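Local coordinates for protein aspartate semialdehyde dehydrogenase (Francisella tularensis subsp. tularensis, PDB 4WOJ) that probably catalyses the NADPH-dependent reductive dephosphorylation of L-aspartyl-4-phosphate to L-aspartate-semialdehyde, a step on the way to lysine, methionine and threonine, at residues R274-K287 / A340-L354. Residues are numbered along the deposited sequence; the frame is centred on the assembly and turned at random.
Sequences RSHSQALTVKLRQK and ADDIFHCFTVGDQLL
Strands 275-284 and 343-351 are antiparallel neighbours in the mixed sheet of the dimerisation domain. Backbone bonds pair His-276 with Gly-350, Gln-278 with Thr-348, Leu-280 with Cys-346 and Val-282 with Phe-344. His-276, the predicted proton acceptor, touches Cys-141, the predicted acyl-thioester residue. CB of Gln-352 sits over one face of the His-276 ring, 3.9 Å from the centroid, a CH-pi contact. Gln-352 OE1 hydrogen-bonds Ser-171 OG. Gln-352 N donates to Arg-274 O at 2.6 Å. On the same side as His-276, Val-282 CB lies 3.6 Å from Phe-344 CE1, and Leu-280 CB packs on Cys-346 SG. The other face carries Ala-279, Thr-281, His-345 and Phe-347, and the second subunit packs on it. There His-345 ND1 donates to Thr-281 OG1 at 3.2 Å, nearly in the ring plane. His-345 NE2 hydrogen-bonds Ser-337 OG, so the ring is held through both nitrogens. Thr-281 OG1 also hydrogen-bonds Asn-163 OD1 of the second subunit. At the far end, Lys-283 NZ makes a salt bridge to Asp-342 OD1. At the active-site end, a bend at chi3 (-49°) turns the Arg-274 guanidinium side-on to Asp-351. The guanidinium and carboxylate planes are 56° apart. Arg-274 NE meets Asp-351 OD2 at 2.7 Å, and Arg-274 NH2 meets Asp-351 OD1 at 2.9 Å. Leu-353 CD1 covers one guanidinium face. Asp-351 OD1 also caps the following turn, using its anti lone pair to accept from Leu-354 N at 3.0 Å.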
loop_
_atom_site.group_PDB
_atom_site.type_symbol
_atom_site.label_atom_id
_atom_site.label_comp_id
_atom_site.label_asym_id
_atom_site.label_seq_id
_atom_site.Cartn_x
_atom_site.Cartn_y
_atom_site.Cartn_z
ATOM N N ARG B 274 -3.879 11.429 6.362
ATOM C CA ARG B 274 -3.265 12.595 5.699
ATOM C C ARG B 274 -1.845 12.456 5.190
ATOM O O ARG B 274 -1.327 13.386 4.588
ATOM C CB ARG B 274 -3.363 13.868 6.542
ATOM C CG ARG B 274 -3.163 13.698 8.032
ATOM C CD ARG B 274 -3.139 15.039 8.733
ATOM N NE ARG B 274 -2.261 16.031 8.141
ATOM C CZ ARG B 274 -2.256 17.326 8.474
ATOM N NH1 ARG B 274 -3.109 17.791 9.407
ATOM N NH2 ARG B 274 -1.398 18.174 7.882
ATOM N N SER B 275 -1.249 11.288 5.340
ATOM C CA SER B 275 0.069 11.081 4.846
ATOM C C SER B 275 0.134 10.097 3.666
ATOM O O SER B 275 -0.448 9.019 3.739
ATOM C CB SER B 275 0.950 10.617 5.974
ATOM O OG SER B 275 1.418 11.743 6.673
ATOM N N HIS B 276 0.780 10.512 2.564
ATOM C CA HIS B 276 0.973 9.614 1.417
ATOM C C HIS B 276 2.247 8.878 1.593
ATOM O O HIS B 276 3.243 9.487 1.941
ATOM C CB HIS B 276 0.999 10.339 0.092
ATOM C CG HIS B 276 -0.338 10.881 -0.314
ATOM N ND1 HIS B 276 -1.497 10.581 0.360
ATOM C CD2 HIS B 276 -0.700 11.702 -1.325
ATOM C CE1 HIS B 276 -2.513 11.194 -0.213
ATOM N NE2 HIS B 276 -2.056 11.885 -1.235
ATOM N N SER B 277 2.184 7.566 1.416
ATOM C CA SER B 277 3.356 6.763 1.433
ATOM C C SER B 277 3.642 6.235 0.018
ATOM O O SER B 277 2.763 6.160 -0.835
ATOM C CB SER B 277 3.255 5.621 2.422
ATOM O OG SER B 277 2.767 6.055 3.662
ATOM N N GLN B 278 4.889 5.887 -0.210
ATOM C CA GLN B 278 5.365 5.509 -1.539
ATOM C C GLN B 278 6.554 4.596 -1.415
ATOM O O GLN B 278 7.550 4.977 -0.827
ATOM C CB GLN B 278 5.826 6.755 -2.324
ATOM C CG GLN B 278 4.705 7.559 -2.928
ATOM C CD GLN B 278 5.130 8.730 -3.764
ATOM O OE1 GLN B 278 5.268 9.829 -3.282
ATOM N NE2 GLN B 278 5.249 8.508 -5.063
ATOM N N ALA B 279 6.445 3.425 -2.032
ATOM C CA ALA B 279 7.558 2.555 -2.331
ATOM C C ALA B 279 8.173 2.889 -3.708
ATOM O O ALA B 279 7.535 2.805 -4.738
ATOM C CB ALA B 279 7.106 1.116 -2.296
ATOM N N LEU B 280 9.443 3.254 -3.705
ATOM C CA LEU B 280 10.096 3.724 -4.873
ATOM C C LEU B 280 11.096 2.704 -5.295
ATOM O O LEU B 280 11.779 2.115 -4.471
ATOM C CB LEU B 280 10.787 5.050 -4.625
ATOM C CG LEU B 280 9.895 6.205 -4.204
ATOM C CD1 LEU B 280 10.749 7.452 -4.232
ATOM C CD2 LEU B 280 8.676 6.415 -5.071
ATOM N N THR B 281 11.143 2.467 -6.600
ATOM C CA THR B 281 12.215 1.676 -7.201
ATOM C C THR B 281 12.826 2.563 -8.252
ATOM O O THR B 281 12.173 2.957 -9.210
ATOM C CB THR B 281 11.680 0.372 -7.773
ATOM O OG1 THR B 281 11.008 -0.360 -6.725
ATOM C CG2 THR B 281 12.800 -0.486 -8.318
ATOM N N VAL B 282 14.064 2.953 -8.017
ATOM C CA VAL B 282 14.697 4.021 -8.788
ATOM C C VAL B 282 15.884 3.451 -9.540
ATOM O O VAL B 282 16.756 2.811 -8.912
ATOM C CB VAL B 282 15.208 5.152 -7.905
ATOM C CG1 VAL B 282 15.702 6.290 -8.758
ATOM C CG2 VAL B 282 14.097 5.669 -6.978
ATOM N N LYS B 283 15.901 3.655 -10.868
ATOM C CA LYS B 283 17.044 3.250 -11.686
ATOM C C LYS B 283 17.914 4.476 -11.850
ATOM O O LYS B 283 17.435 5.534 -12.217
ATOM C CB LYS B 283 16.610 2.750 -13.040
ATOM C CG LYS B 283 17.770 2.263 -13.889
ATOM C CD LYS B 283 17.297 1.793 -15.245
ATOM C CE LYS B 283 18.327 0.918 -15.910
ATOM N NZ LYS B 283 18.322 -0.449 -15.322
ATOM N N LEU B 284 19.198 4.321 -11.547
ATOM C CA LEU B 284 20.165 5.418 -11.629
ATOM C C LEU B 284 20.864 5.491 -12.978
ATOM O O LEU B 284 20.886 4.528 -13.724
ATOM C CB LEU B 284 21.199 5.287 -10.498
ATOM C CG LEU B 284 20.656 5.465 -9.059
ATOM C CD1 LEU B 284 21.745 5.196 -8.058
ATOM C CD2 LEU B 284 20.083 6.850 -8.831
ATOM N N ARG B 285 21.445 6.634 -13.293
ATOM C CA ARG B 285 22.244 6.738 -14.517
ATOM C C ARG B 285 23.645 6.155 -14.334
ATOM O O ARG B 285 24.327 5.895 -15.301
ATOM C CB ARG B 285 22.388 8.187 -14.976
ATOM C CG ARG B 285 21.093 8.864 -15.329
ATOM C CD ARG B 285 21.341 10.088 -16.183
ATOM N NE ARG B 285 20.227 11.037 -16.108
ATOM C CZ ARG B 285 19.064 10.886 -16.727
ATOM N NH1 ARG B 285 18.826 9.807 -17.478
ATOM N NH2 ARG B 285 18.134 11.827 -16.607
ATOM N N GLN B 286 24.070 6.006 -13.091
ATOM C CA GLN B 286 25.389 5.521 -12.721
ATOM C C GLN B 286 25.234 4.612 -11.539
ATOM O O GLN B 286 24.393 4.857 -10.678
ATOM C CB GLN B 286 26.238 6.661 -12.189
ATOM C CG GLN B 286 26.873 7.587 -13.213
ATOM C CD GLN B 286 27.226 8.930 -12.600
ATOM O OE1 GLN B 286 27.495 9.026 -11.396
ATOM N NE2 GLN B 286 27.214 9.977 -13.418
ATOM N N LYS B 287 26.078 3.593 -11.459
ATOM C CA LYS B 287 26.101 2.745 -10.282
ATOM C C LYS B 287 26.722 3.502 -9.112
ATOM O O LYS B 287 27.738 4.150 -9.247
ATOM C CB LYS B 287 26.805 1.423 -10.573
ATOM C CG LYS B 287 25.965 0.554 -11.519
ATOM C CD LYS B 287 26.546 0.357 -12.909
ATOM C CE LYS B 287 25.433 -0.100 -13.863
ATOM N NZ LYS B 287 25.891 -0.859 -15.064
ATOM N N ALA B 340 18.930 -5.028 -10.676
ATOM C CA ALA B 340 20.027 -4.512 -11.474
ATOM C C ALA B 340 21.017 -3.802 -10.574
ATOM O O ALA B 340 20.655 -3.266 -9.542
ATOM C CB ALA B 340 19.504 -3.567 -12.528
ATOM N N ASP B 341 22.286 -3.814 -10.971
ATOM C CA ASP B 341 23.345 -3.136 -10.200
ATOM C C ASP B 341 23.112 -1.626 -10.043
ATOM O O ASP B 341 23.699 -1.020 -9.167
ATOM C CB ASP B 341 24.733 -3.411 -10.807
ATOM C CG ASP B 341 24.801 -3.104 -12.306
ATOM O OD1 ASP B 341 23.772 -3.274 -13.007
ATOM O OD2 ASP B 341 25.891 -2.709 -12.795
ATOM N N ASP B 342 22.279 -1.031 -10.902
ATOM C CA ASP B 342 21.980 0.403 -10.839
ATOM C C ASP B 342 20.607 0.785 -10.221
ATOM O O ASP B 342 20.219 1.934 -10.225
ATOM C CB ASP B 342 22.154 1.053 -12.218
ATOM C CG ASP B 342 21.399 0.341 -13.326
ATOM O OD1 ASP B 342 20.556 -0.510 -13.007
ATOM O OD2 ASP B 342 21.646 0.651 -14.537
ATOM N N ILE B 343 19.875 -0.181 -9.693
ATOM C CA ILE B 343 18.552 0.102 -9.158
ATOM C C ILE B 343 18.627 0.072 -7.663
ATOM O O ILE B 343 19.259 -0.787 -7.114
ATOM C CB ILE B 343 17.498 -0.913 -9.668
ATOM C CG1 ILE B 343 17.344 -0.754 -11.187
ATOM C CG2 ILE B 343 16.177 -0.728 -8.926
ATOM C CD1 ILE B 343 16.450 -1.786 -11.829
ATOM N N PHE B 344 18.029 1.039 -7.004
ATOM C CA PHE B 344 17.823 0.936 -5.530
ATOM C C PHE B 344 16.364 1.069 -5.177
ATOM O O PHE B 344 15.563 1.531 -5.969
ATOM C CB PHE B 344 18.662 1.940 -4.734
ATOM C CG PHE B 344 18.083 3.326 -4.672
ATOM C CD1 PHE B 344 18.371 4.252 -5.659
ATOM C CD2 PHE B 344 17.363 3.749 -3.555
ATOM C CE1 PHE B 344 17.880 5.538 -5.599
ATOM C CE2 PHE B 344 16.858 5.025 -3.500
ATOM C CZ PHE B 344 17.102 5.924 -4.525
ATOM N N HIS B 345 16.037 0.600 -3.984
ATOM C CA HIS B 345 14.685 0.728 -3.407
ATOM C C HIS B 345 14.705 1.587 -2.175
ATOM O O HIS B 345 15.699 1.612 -1.448
ATOM C CB HIS B 345 14.173 -0.633 -2.968
ATOM C CG HIS B 345 14.270 -1.686 -4.027
ATOM N ND1 HIS B 345 13.317 -1.851 -5.011
ATOM C CD2 HIS B 345 15.207 -2.639 -4.253
ATOM C CE1 HIS B 345 13.655 -2.859 -5.786
ATOM N NE2 HIS B 345 14.789 -3.363 -5.339
ATOM N N CYS B 346 13.587 2.260 -1.915
ATOM C CA CYS B 346 13.372 2.976 -0.687
ATOM C C CYS B 346 11.892 3.140 -0.549
ATOM O O CYS B 346 11.176 2.796 -1.460
ATOM C CB CYS B 346 14.053 4.341 -0.669
ATOM S SG CYS B 346 13.602 5.454 -1.997
ATOM N N PHE B 347 11.469 3.598 0.631
ATOM C CA PHE B 347 10.067 3.859 0.988
ATOM C C PHE B 347 10.013 5.221 1.645
ATOM O O PHE B 347 10.788 5.487 2.525
ATOM C CB PHE B 347 9.551 2.814 1.992
ATOM C CG PHE B 347 8.058 2.800 2.177
ATOM C CD1 PHE B 347 7.240 2.128 1.308
ATOM C CD2 PHE B 347 7.462 3.411 3.304
ATOM C CE1 PHE B 347 5.867 2.098 1.505
ATOM C CE2 PHE B 347 6.100 3.384 3.507
ATOM C CZ PHE B 347 5.291 2.727 2.600
ATOM N N THR B 348 9.074 6.062 1.243
ATOM C CA THR B 348 8.951 7.399 1.787
ATOM C C THR B 348 7.550 7.723 2.200
ATOM O O THR B 348 6.593 7.134 1.730
ATOM C CB THR B 348 9.461 8.506 0.792
ATOM O OG1 THR B 348 9.219 9.792 1.376
ATOM C CG2 THR B 348 8.789 8.418 -0.544
ATOM N N VAL B 349 7.447 8.661 3.122
ATOM C CA VAL B 349 6.183 9.097 3.660
ATOM C C VAL B 349 6.243 10.607 3.884
ATOM O O VAL B 349 7.225 11.120 4.430
ATOM C CB VAL B 349 5.907 8.470 5.027
ATOM C CG1 VAL B 349 4.531 8.886 5.557
ATOM C CG2 VAL B 349 6.012 6.957 4.955
ATOM N N GLY B 350 5.189 11.309 3.464
ATOM C CA GLY B 350 5.019 12.735 3.763
ATOM C C GLY B 350 3.585 13.165 3.798
ATOM O O GLY B 350 2.693 12.424 3.385
ATOM N N ASP B 351 3.350 14.369 4.307
ATOM C CA ASP B 351 2.006 14.839 4.640
ATOM C C ASP B 351 1.324 15.455 3.445
ATOM O O ASP B 351 1.810 16.435 2.893
ATOM C CB ASP B 351 2.073 15.895 5.728
ATOM C CG ASP B 351 0.697 16.304 6.220
ATOM O OD1 ASP B 351 0.048 17.165 5.592
ATOM O OD2 ASP B 351 0.249 15.691 7.200
ATOM N N GLN B 352 0.180 14.917 3.068
ATOM C CA GLN B 352 -0.499 15.341 1.858
ATOM C C GLN B 352 -0.878 16.793 1.865
ATOM O O GLN B 352 -0.761 17.470 0.846
ATOM C CB GLN B 352 -1.749 14.487 1.624
ATOM C CG GLN B 352 -2.442 14.748 0.309
ATOM C CD GLN B 352 -3.620 15.676 0.439
ATOM O OE1 GLN B 352 -4.457 15.505 1.322
ATOM N NE2 GLN B 352 -3.712 16.661 -0.461
ATOM N N LEU B 353 -1.364 17.258 3.012
ATOM C CA LEU B 353 -1.898 18.605 3.156
ATOM C C LEU B 353 -0.857 19.695 3.157
ATOM O O LEU B 353 -1.109 20.795 2.719
ATOM C CB LEU B 353 -2.738 18.667 4.417
ATOM C CG LEU B 353 -4.009 17.818 4.284
ATOM C CD1 LEU B 353 -4.773 17.708 5.576
ATOM C CD2 LEU B 353 -4.947 18.384 3.230
ATOM N N LEU B 354 0.336 19.395 3.630
ATOM C CA LEU B 354 1.382 20.393 3.765
ATOM C C LEU B 354 2.296 20.382 2.518
ATOM O O LEU B 354 2.075 21.084 1.548
ATOM C CB LEU B 354 2.210 20.082 5.008
ATOM C CG LEU B 354 1.560 20.254 6.358
ATOM C CD1 LEU B 354 2.338 19.601 7.476
ATOM C CD2 LEU B 354 1.372 21.725 6.687
HETATM O O HOH W 1 10.735 -0.465 -3.421
HETATM O O HOH W 2 21.703 2.857 -15.926
#